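Local coordinates for uncharacterized protein (PDB 4QPV) that is of unknown function but, as a DUF1672 family member from Staphylococcus aureus, has a unique fold of repeated kinked-helix-beta-beta-beta units, at residues Q57-M60 with K66-A69; S127-R132 with D204-S209; K188-P193 with K211-K216. All coordinates share one frame; numbering follows the deposited sequence.

Contact 1 (Q57-M60 with K66-A69)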
loop_
_atom_site.group_PDB
_atom_site.type_symbol
_atom_site.label_atom_id
_atom_site.label_comp_id
_atom_site.label_asym_id
_atom_site.label_seq_id
_atom_site.Cartn_x
_atom_site.Cartn_y
_atom_site.Cartn_z
ATOM N N GLN A 57 -14.238 -12.467 2.136
ATOM C CA GLN A 57 -15.627 -12.307 1.699
ATOM C C GLN A 57 -15.974 -10.823 1.549
ATOM O O GLN A 57 -16.664 -10.465 0.594
ATOM C CB GLN A 57 -16.598 -12.973 2.696
ATOM C CG GLN A 57 -18.082 -12.886 2.284
ATOM C CD GLN A 57 -19.003 -13.381 3.371
ATOM O OE1 GLN A 57 -18.569 -13.732 4.472
ATOM N NE2 GLN A 57 -20.298 -13.476 3.077
ATOM N N PHE A 58 -15.552 -9.980 2.525
ATOM C CA PHE A 58 -15.837 -8.543 2.485
ATOM C C PHE A 58 -15.360 -7.910 1.156
ATOM O O PHE A 58 -16.106 -7.149 0.530
ATOM C CB PHE A 58 -15.179 -7.816 3.671
ATOM C CG PHE A 58 -15.497 -6.336 3.730
ATOM C CD1 PHE A 58 -14.719 -5.411 3.037
ATOM C CD2 PHE A 58 -16.543 -5.862 4.517
ATOM C CE1 PHE A 58 -15.020 -4.039 3.084
ATOM C CE2 PHE A 58 -16.844 -4.497 4.567
ATOM C CZ PHE A 58 -16.080 -3.592 3.852
ATOM N N PHE A 59 -14.136 -8.213 0.748
ATOM C CA PHE A 59 -13.554 -7.640 -0.473
ATOM C C PHE A 59 -14.238 -8.170 -1.717
ATOM O O PHE A 59 -14.363 -7.422 -2.690
ATOM C CB PHE A 59 -12.040 -7.870 -0.523
ATOM C CG PHE A 59 -11.303 -6.860 0.321
ATOM C CD1 PHE A 59 -11.146 -7.058 1.690
ATOM C CD2 PHE A 59 -10.834 -5.670 -0.239
ATOM C CE1 PHE A 59 -10.510 -6.090 2.485
ATOM C CE2 PHE A 59 -10.230 -4.694 0.559
ATOM C CZ PHE A 59 -10.073 -4.910 1.913
HETATM N N MSE A 60 -14.730 -9.433 -1.685
HETATM C CA MSE A 60 -15.458 -9.973 -2.832
HETATM C C MSE A 60 -16.837 -9.294 -2.921
HETATM O O MSE A 60 -17.196 -8.806 -3.986
HETATM C CB MSE A 60 -15.584 -11.512 -2.774
HETATM C CG MSE A 60 -16.305 -12.119 -4.004
HETATM SE SE MSE A 60 -15.474 -11.680 -5.745
HETATM C CE MSE A 60 -13.959 -12.881 -5.642
ATOM N N LYS A 66 -10.940 -10.843 -5.702
ATOM C CA LYS A 66 -10.435 -11.990 -4.958
ATOM C C LYS A 66 -9.160 -11.563 -4.219
ATOM O O LYS A 66 -8.184 -11.144 -4.842
ATOM C CB LYS A 66 -10.171 -13.176 -5.911
ATOM C CG LYS A 66 -9.961 -14.515 -5.196
ATOM C CD LYS A 66 -9.288 -15.579 -6.081
ATOM C CE LYS A 66 -10.193 -16.160 -7.148
ATOM N NZ LYS A 66 -9.451 -17.044 -8.089
ATOM N N VAL A 67 -9.188 -11.619 -2.881
ATOM C CA VAL A 67 -8.027 -11.224 -2.067
ATOM C C VAL A 67 -7.651 -12.410 -1.181
ATOM O O VAL A 67 -8.446 -13.348 -1.028
ATOM C CB VAL A 67 -8.259 -9.911 -1.224
ATOM C CG1 VAL A 67 -8.777 -8.785 -2.105
ATOM C CG2 VAL A 67 -9.232 -10.153 -0.049
ATOM N N LYS A 68 -6.463 -12.348 -0.594
ATOM C CA LYS A 68 -5.956 -13.356 0.335
ATOM C C LYS A 68 -5.514 -12.669 1.647
ATOM O O LYS A 68 -4.707 -11.744 1.607
ATOM C CB LYS A 68 -4.779 -14.127 -0.310
ATOM C CG LYS A 68 -4.249 -15.290 0.526
ATOM C CD LYS A 68 -5.070 -16.563 0.320
ATOM C CE LYS A 68 -4.564 -17.723 1.142
ATOM N NZ LYS A 68 -5.586 -18.803 1.236
ATOM N N ALA A 69 -6.019 -13.152 2.804
ATOM C CA ALA A 69 -5.598 -12.604 4.099
ATOM C C ALA A 69 -4.091 -12.838 4.316
ATOM O O ALA A 69 -3.577 -13.916 4.017
ATOM C CB ALA A 69 -6.388 -13.256 5.234
#

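Contact 2 (S127-R132 with D204-S209)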
loop_
_atom_site.group_PDB
_atom_site.type_symbol
_atom_site.label_atom_id
_atom_site.label_comp_id
_atom_site.label_asym_id
_atom_site.label_seq_id
_atom_site.Cartn_x
_atom_site.Cartn_y
_atom_site.Cartn_z
ATOM N N SER A 127 -5.825 2.247 -5.837
ATOM C CA SER A 127 -4.373 2.294 -6.037
ATOM C C SER A 127 -3.956 1.074 -6.884
ATOM O O SER A 127 -3.067 1.164 -7.729
ATOM C CB SER A 127 -3.651 2.314 -4.692
ATOM O OG SER A 127 -2.256 2.096 -4.828
ATOM N N GLY A 128 -4.647 -0.055 -6.655
ATOM C CA GLY A 128 -4.412 -1.303 -7.377
ATOM C C GLY A 128 -4.819 -1.180 -8.845
ATOM O O GLY A 128 -4.193 -1.767 -9.726
ATOM N N PHE A 129 -5.867 -0.379 -9.119
ATOM C CA PHE A 129 -6.329 -0.106 -10.486
ATOM C C PHE A 129 -5.323 0.806 -11.194
ATOM O O PHE A 129 -5.025 0.604 -12.375
ATOM C CB PHE A 129 -7.720 0.553 -10.463
ATOM C CG PHE A 129 -8.902 -0.359 -10.228
ATOM C CD1 PHE A 129 -9.059 -1.029 -9.015
ATOM C CD2 PHE A 129 -9.896 -0.491 -11.191
ATOM C CE1 PHE A 129 -10.177 -1.849 -8.789
ATOM C CE2 PHE A 129 -11.008 -1.314 -10.971
ATOM C CZ PHE A 129 -11.150 -1.971 -9.763
ATOM N N GLU A 130 -4.768 1.780 -10.441
ATOM C CA GLU A 130 -3.744 2.697 -10.936
ATOM C C GLU A 130 -2.477 1.926 -11.266
ATOM O O GLU A 130 -1.855 2.197 -12.294
ATOM C CB GLU A 130 -3.455 3.836 -9.943
ATOM C CG GLU A 130 -4.577 4.863 -9.827
ATOM C CD GLU A 130 -4.951 5.685 -11.055
ATOM O OE1 GLU A 130 -4.289 5.554 -12.110
ATOM O OE2 GLU A 130 -5.892 6.502 -10.939
ATOM N N TYR A 131 -2.145 0.906 -10.439
ATOM C CA TYR A 131 -0.998 0.046 -10.718
ATOM C C TYR A 131 -1.188 -0.648 -12.057
ATOM O O TYR A 131 -0.304 -0.563 -12.906
ATOM C CB TYR A 131 -0.778 -0.984 -9.607
ATOM C CG TYR A 131 0.246 -2.030 -10.005
ATOM C CD1 TYR A 131 1.600 -1.705 -10.113
ATOM C CD2 TYR A 131 -0.149 -3.319 -10.365
ATOM C CE1 TYR A 131 2.544 -2.657 -10.508
ATOM C CE2 TYR A 131 0.787 -4.278 -10.757
ATOM C CZ TYR A 131 2.131 -3.943 -10.819
ATOM O OH TYR A 131 3.045 -4.894 -11.190
ATOM N N ARG A 132 -2.329 -1.328 -12.246
ATOM C CA ARG A 132 -2.615 -2.014 -13.507
ATOM C C ARG A 132 -2.548 -1.053 -14.699
ATOM O O ARG A 132 -1.899 -1.375 -15.695
ATOM C CB ARG A 132 -3.982 -2.703 -13.454
ATOM C CG ARG A 132 -4.304 -3.428 -14.750
ATOM C CD ARG A 132 -5.647 -4.099 -14.680
ATOM N NE ARG A 132 -5.948 -4.732 -15.959
ATOM C CZ ARG A 132 -7.100 -5.326 -16.254
ATOM N NH1 ARG A 132 -8.075 -5.385 -15.353
ATOM N NH2 ARG A 132 -7.291 -5.857 -17.453
ATOM N N ASP A 204 -8.385 2.507 -21.291
ATOM C CA ASP A 204 -9.360 3.438 -21.878
ATOM C C ASP A 204 -10.447 3.781 -20.840
ATOM O O ASP A 204 -10.809 4.949 -20.682
ATOM C CB ASP A 204 -10.010 2.824 -23.149
ATOM C CG ASP A 204 -9.186 2.909 -24.429
ATOM O OD1 ASP A 204 -8.005 3.316 -24.355
ATOM O OD2 ASP A 204 -9.721 2.560 -25.501
ATOM N N GLY A 205 -10.917 2.760 -20.131
ATOM C CA GLY A 205 -11.930 2.883 -19.082
ATOM C C GLY A 205 -11.493 3.774 -17.933
ATOM O O GLY A 205 -12.282 4.594 -17.449
HETATM N N MSE A 206 -10.217 3.627 -17.507
HETATM C CA MSE A 206 -9.585 4.420 -16.441
HETATM C C MSE A 206 -9.514 5.894 -16.849
HETATM O O MSE A 206 -9.788 6.764 -16.018
HETATM C CB MSE A 206 -8.174 3.892 -16.121
HETATM C CG MSE A 206 -8.179 2.609 -15.302
HETATM SE SE MSE A 206 -8.955 2.785 -13.521
HETATM C CE MSE A 206 -7.479 3.682 -12.671
ATOM N N ARG A 207 -9.145 6.169 -18.124
ATOM C CA ARG A 207 -9.095 7.523 -18.693
ATOM C C ARG A 207 -10.485 8.159 -18.657
ATOM O O ARG A 207 -10.623 9.275 -18.159
ATOM C CB ARG A 207 -8.545 7.523 -20.136
ATOM C CG ARG A 207 -7.026 7.471 -20.205
ATOM C CD ARG A 207 -6.528 7.363 -21.634
ATOM N NE ARG A 207 -5.318 6.542 -21.704
ATOM C CZ ARG A 207 -5.252 5.340 -22.270
ATOM N NH1 ARG A 207 -6.319 4.815 -22.857
ATOM N NH2 ARG A 207 -4.111 4.665 -22.276
ATOM N N ASN A 208 -11.516 7.425 -19.134
ATOM C CA ASN A 208 -12.907 7.879 -19.158
ATOM C C ASN A 208 -13.433 8.124 -17.735
ATOM O O ASN A 208 -14.116 9.120 -17.524
ATOM C CB ASN A 208 -13.809 6.866 -19.905
ATOM C CG ASN A 208 -15.270 7.269 -19.958
ATOM O OD1 ASN A 208 -15.642 8.298 -20.539
ATOM N ND2 ASN A 208 -16.129 6.466 -19.339
ATOM N N SER A 209 -13.079 7.254 -16.756
ATOM C CA SER A 209 -13.518 7.416 -15.362
ATOM C C SER A 209 -13.061 8.773 -14.791
ATOM O O SER A 209 -13.858 9.475 -14.160
ATOM C CB SER A 209 -13.001 6.275 -14.487
ATOM O OG SER A 209 -11.595 6.353 -14.297
#

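Contact 3 (K188-P193 with K211-K216)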
loop_
_atom_site.group_PDB
_atom_site.type_symbol
_atom_site.label_atom_id
_atom_site.label_comp_id
_atom_site.label_asym_id
_atom_site.label_seq_id
_atom_site.Cartn_x
_atom_site.Cartn_y
_atom_site.Cartn_z
ATOM N N LYS A 188 -18.668 1.140 -7.672
ATOM C CA LYS A 188 -19.553 0.203 -8.367
ATOM C C LYS A 188 -19.902 0.686 -9.776
ATOM O O LYS A 188 -19.868 -0.103 -10.713
ATOM C CB LYS A 188 -20.845 -0.041 -7.554
ATOM C CG LYS A 188 -20.625 -0.795 -6.241
ATOM C CD LYS A 188 -20.508 -2.298 -6.442
ATOM C CE LYS A 188 -20.422 -3.045 -5.138
ATOM N NZ LYS A 188 -19.798 -4.380 -5.316
ATOM N N ARG A 189 -20.177 1.980 -9.931
ATOM C CA ARG A 189 -20.570 2.570 -11.208
ATOM C C ARG A 189 -19.398 2.742 -12.195
ATOM O O ARG A 189 -19.564 2.454 -13.379
ATOM C CB ARG A 189 -21.241 3.934 -10.959
ATOM C CG ARG A 189 -21.731 4.644 -12.217
ATOM C CD ARG A 189 -22.352 5.981 -11.891
ATOM N NE ARG A 189 -22.686 6.722 -13.108
ATOM C CZ ARG A 189 -23.145 7.968 -13.119
ATOM N NH1 ARG A 189 -23.319 8.631 -11.982
ATOM N NH2 ARG A 189 -23.419 8.568 -14.270
ATOM N N TYR A 190 -18.247 3.236 -11.731
ATOM C CA TYR A 190 -17.158 3.566 -12.645
ATOM C C TYR A 190 -15.984 2.585 -12.698
ATOM O O TYR A 190 -15.297 2.543 -13.726
ATOM C CB TYR A 190 -16.603 4.951 -12.288
ATOM C CG TYR A 190 -17.589 6.087 -12.477
ATOM C CD1 TYR A 190 -17.851 6.607 -13.742
ATOM C CD2 TYR A 190 -18.221 6.675 -11.386
ATOM C CE1 TYR A 190 -18.758 7.650 -13.921
ATOM C CE2 TYR A 190 -19.120 7.730 -11.552
ATOM C CZ TYR A 190 -19.382 8.217 -12.822
ATOM O OH TYR A 190 -20.257 9.265 -12.987
ATOM N N PHE A 191 -15.709 1.835 -11.613
ATOM C CA PHE A 191 -14.491 1.028 -11.616
ATOM C C PHE A 191 -14.692 -0.496 -11.592
ATOM O O PHE A 191 -13.982 -1.190 -12.315
ATOM C CB PHE A 191 -13.599 1.464 -10.454
ATOM C CG PHE A 191 -13.179 2.913 -10.565
ATOM C CD1 PHE A 191 -12.115 3.288 -11.385
ATOM C CD2 PHE A 191 -13.830 3.903 -9.835
ATOM C CE1 PHE A 191 -11.724 4.631 -11.487
ATOM C CE2 PHE A 191 -13.433 5.244 -9.934
ATOM C CZ PHE A 191 -12.385 5.600 -10.764
ATOM N N GLN A 192 -15.621 -1.027 -10.789
ATOM C CA GLN A 192 -15.831 -2.483 -10.767
ATOM C C GLN A 192 -16.075 -3.065 -12.194
ATOM O O GLN A 192 -15.455 -4.095 -12.499
ATOM C CB GLN A 192 -16.978 -2.885 -9.827
ATOM C CG GLN A 192 -16.950 -4.373 -9.492
ATOM C CD GLN A 192 -17.823 -4.755 -8.327
ATOM O OE1 GLN A 192 -17.872 -4.070 -7.299
ATOM N NE2 GLN A 192 -18.455 -5.921 -8.419
ATOM N N PRO A 193 -16.878 -2.422 -13.109
ATOM C CA PRO A 193 -17.065 -3.013 -14.449
ATOM C C PRO A 193 -15.782 -3.124 -15.285
ATOM O O PRO A 193 -15.793 -3.831 -16.289
ATOM C CB PRO A 193 -18.061 -2.061 -15.131
ATOM C CG PRO A 193 -18.752 -1.361 -14.023
ATOM C CD PRO A 193 -17.707 -1.205 -12.959
ATOM N N LYS A 211 -12.337 11.521 -16.480
ATOM C CA LYS A 211 -13.046 12.593 -17.172
ATOM C C LYS A 211 -14.433 12.761 -16.544
ATOM O O LYS A 211 -14.799 13.876 -16.194
ATOM C CB LYS A 211 -13.136 12.303 -18.679
ATOM C CG LYS A 211 -13.324 13.552 -19.528
ATOM C CD LYS A 211 -13.230 13.247 -21.017
ATOM C CE LYS A 211 -13.382 14.492 -21.859
ATOM N NZ LYS A 211 -13.264 14.194 -23.312
ATOM N N GLN A 212 -15.156 11.649 -16.331
ATOM C CA GLN A 212 -16.511 11.647 -15.763
ATOM C C GLN A 212 -16.539 12.131 -14.293
ATOM O O GLN A 212 -17.459 12.860 -13.908
ATOM C CB GLN A 212 -17.149 10.247 -15.878
ATOM C CG GLN A 212 -17.350 9.727 -17.317
ATOM C CD GLN A 212 -17.864 10.749 -18.317
ATOM O OE1 GLN A 212 -18.940 11.341 -18.153
ATOM N NE2 GLN A 212 -17.098 10.969 -19.385
ATOM N N LEU A 213 -15.515 11.768 -13.509
ATOM C CA LEU A 213 -15.377 12.124 -12.089
ATOM C C LEU A 213 -14.594 13.428 -11.887
ATOM O O LEU A 213 -14.383 13.846 -10.742
ATOM C CB LEU A 213 -14.714 10.979 -11.294
ATOM C CG LEU A 213 -15.606 9.760 -11.038
ATOM C CD1 LEU A 213 -14.773 8.522 -10.763
ATOM C CD2 LEU A 213 -16.598 10.016 -9.907
ATOM N N LYS A 214 -14.165 14.054 -13.003
ATOM C CA LYS A 214 -13.464 15.335 -13.070
ATOM C C LYS A 214 -12.199 15.338 -12.183
ATOM O O LYS A 214 -12.013 16.216 -11.336
ATOM C CB LYS A 214 -14.424 16.497 -12.728
ATOM C CG LYS A 214 -15.396 16.825 -13.873
ATOM C CD LYS A 214 -16.836 16.889 -13.411
ATOM C CE LYS A 214 -17.828 17.006 -14.553
ATOM N NZ LYS A 214 -17.755 18.322 -15.248
ATOM N N ASP A 215 -11.330 14.345 -12.409
ATOM C CA ASP A 215 -10.036 14.228 -11.735
ATOM C C ASP A 215 -8.925 14.576 -12.738
ATOM O O ASP A 215 -8.685 13.822 -13.680
ATOM C CB ASP A 215 -9.839 12.822 -11.125
ATOM C CG ASP A 215 -8.461 12.598 -10.523
ATOM O OD1 ASP A 215 -7.864 13.587 -10.011
ATOM O OD2 ASP A 215 -7.972 11.442 -10.575
ATOM N N LYS A 216 -8.259 15.726 -12.535
ATOM C CA LYS A 216 -7.194 16.211 -13.412
ATOM C C LYS A 216 -5.804 15.917 -12.837
ATOM O O LYS A 216 -4.799 16.221 -13.490
ATOM C CB LYS A 216 -7.354 17.721 -13.668
ATOM C CG LYS A 216 -8.580 18.071 -14.514
ATOM C CD LYS A 216 -8.680 19.569 -14.782
ATOM C CE LYS A 216 -9.858 19.930 -15.657
ATOM N NZ LYS A 216 -11.156 19.781 -14.942
#

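Contact 1 (Q57-M60 with K66-A69)
Phe59 overlaps Val67 at the root of its side chain, and both methyls of the valine share in the touch: Phe59 CB is 3.6 Å from Val67 CG2 and 3.7 Å from Val67 CG1. The two side chains cross at about a right angle. Beyond CB the aromatic group leads off, so Val67 grazes the start of the ring obliquely, with Val67 CG2 3.9 Å from Phe59 CG and 4.0 Å from Phe59 CD1. The first torsion accounts for this. At chi1 -81°, Phe59 CG stands beside its own backbone N, and the ring is carried past the valine into the interior, where it meets Phe92, Ala94 and Ile96 of strand 90-98 together with Leu121 and Val125 of helix 116-133. Helix 48-63 runs into an antiparallel meander of strands 67-75, 78-87 and 90-98. Residues 66-69 carry the chain into its first strand, while Phe59 lies between helix and sheet. Val67 also packs on Val83 and Cys85 of strand 78-87. Farther out, where the residues are exposed, the selenomethionine Met60 bends at chi2 (57°) and chi3 (76°), which swings its methyl back over the start of the returning chain. In the conformer described, one of two modelled, Met60 CE lies 3.6 Å from the backbone N of Lys66 and 3.8 Å from Lys66 CB. That touch is therefore less certain than the buried one. The Lys66 N itself is hydrogen-bonded to the carboxylate of Asp87.

Contact 2 (S127-R132 with D204-S209)
Helices 116-133 and 199-212 come closest here at Phe129 and Met206, whose CA atoms are 8.2 Å apart, and the two backbones are bridged by side chains. The selenomethionine Met206 does most of this bridging, reaching across from its helix to meet two consecutive residues of the other. It does not extend straight: bends at chi2 (-64°) and chi3 (-76°) curl the chain so that SE lies beside Phe129 and CE lies between Phe129 CB and the Glu130 carboxylate. Met206 SE is at the edge of the Phe129 ring, 5.4 Å from the ring centroid and 77° off the normal, with Phe129 CD2 as the nearest ring atom at 4.1 Å. The two side chains cross at about a right angle. The terminal methyl touches the root of the same residue, Met206 CE standing 3.8 Å from Phe129 CB. Its closer partner is Glu130. Met206 CE rests over the flat carboxylate at 3.6 Å from Glu130 CD and is equally far, 3.7 Å, from Glu130 OE1 and OE2, so the methyl meets the group broadside. Lys210, from the same helix as Met206, forms a salt bridge to Glu130 OE2; this neighbouring charge would be expected to stabilise the carboxylate in its buried setting. Arg132, two residues on, pairs with Asp199 at the start of helix 199-212, so charged ties to that helix lie beyond the apolar touch. Phe129 also packs on Ile90 and Ile195. The arrangement is a buried helix-helix interface centred on an edge-on Met-aromatic contact, here made by selenium.

Contact 3 (K188-P193 with K211-K216)
Tyr190 and Leu213 each bury about 68 Å² in this contact, far more than the other residues, and the leucine lies over the face of the tyrosine ring. Leu213 CG sits 4.2 Å from the centroid of the Tyr190 ring and 17° off the normal, in a CH-pi contact displaced toward the rim on the CD2 and CE2 side. Both leucine methyls touch the tyrosine as well, Leu213 CD2 approaching to 3.8 Å from Tyr190 CE2. Leu213 CD1 additionally reaches the next residue, 3.6 Å from Phe191 CE2, meeting that ring obliquely. The leucine fork is thereby wedged between two successive aromatic side chains. Gln212 adds a touch on the far flank of the tyrosine, its CB 3.6 Å from Tyr190 CE1, while its amide leads away. The opposite face of the Tyr190 ring is occupied by Arg189 CG, so the ring is sandwiched between aliphatic carbons, and its OH lies over the centre of the Arg189 guanidinium. Leu213 also packs on Tyr182 and Glu186. Residues 188-190 belong to the last part of helix 184-190, and helix 199-212 finishes at Gln212. Lys214, with positive phi (55°), closes the latter in a Schellman motif, and Leu213 directly precedes Lys214 at this helix C-terminus.

Overall arrangement
Contact 2 is wholly buried, whereas contacts 1 and 3 are partly buried, each combining buried and exposed residues. Contacts 2 and 3 share helix 199-212, have centres about 9 Å apart and merge through Phe191, whose ring meets Met206 SE as well as Ser209. Contact 1 belongs to helix 48-63 and its following meander; it stays apart from contact 3, with nearest atoms about 5 Å away, though Lys188 reaches Asn62 O on that helix. None has a hydrogen bond between its segments, but contact 1 uses valine methyls, contact 2 selenium at a ring edge and a methyl on a carboxylate, and contact 3 a leucine over tyrosine.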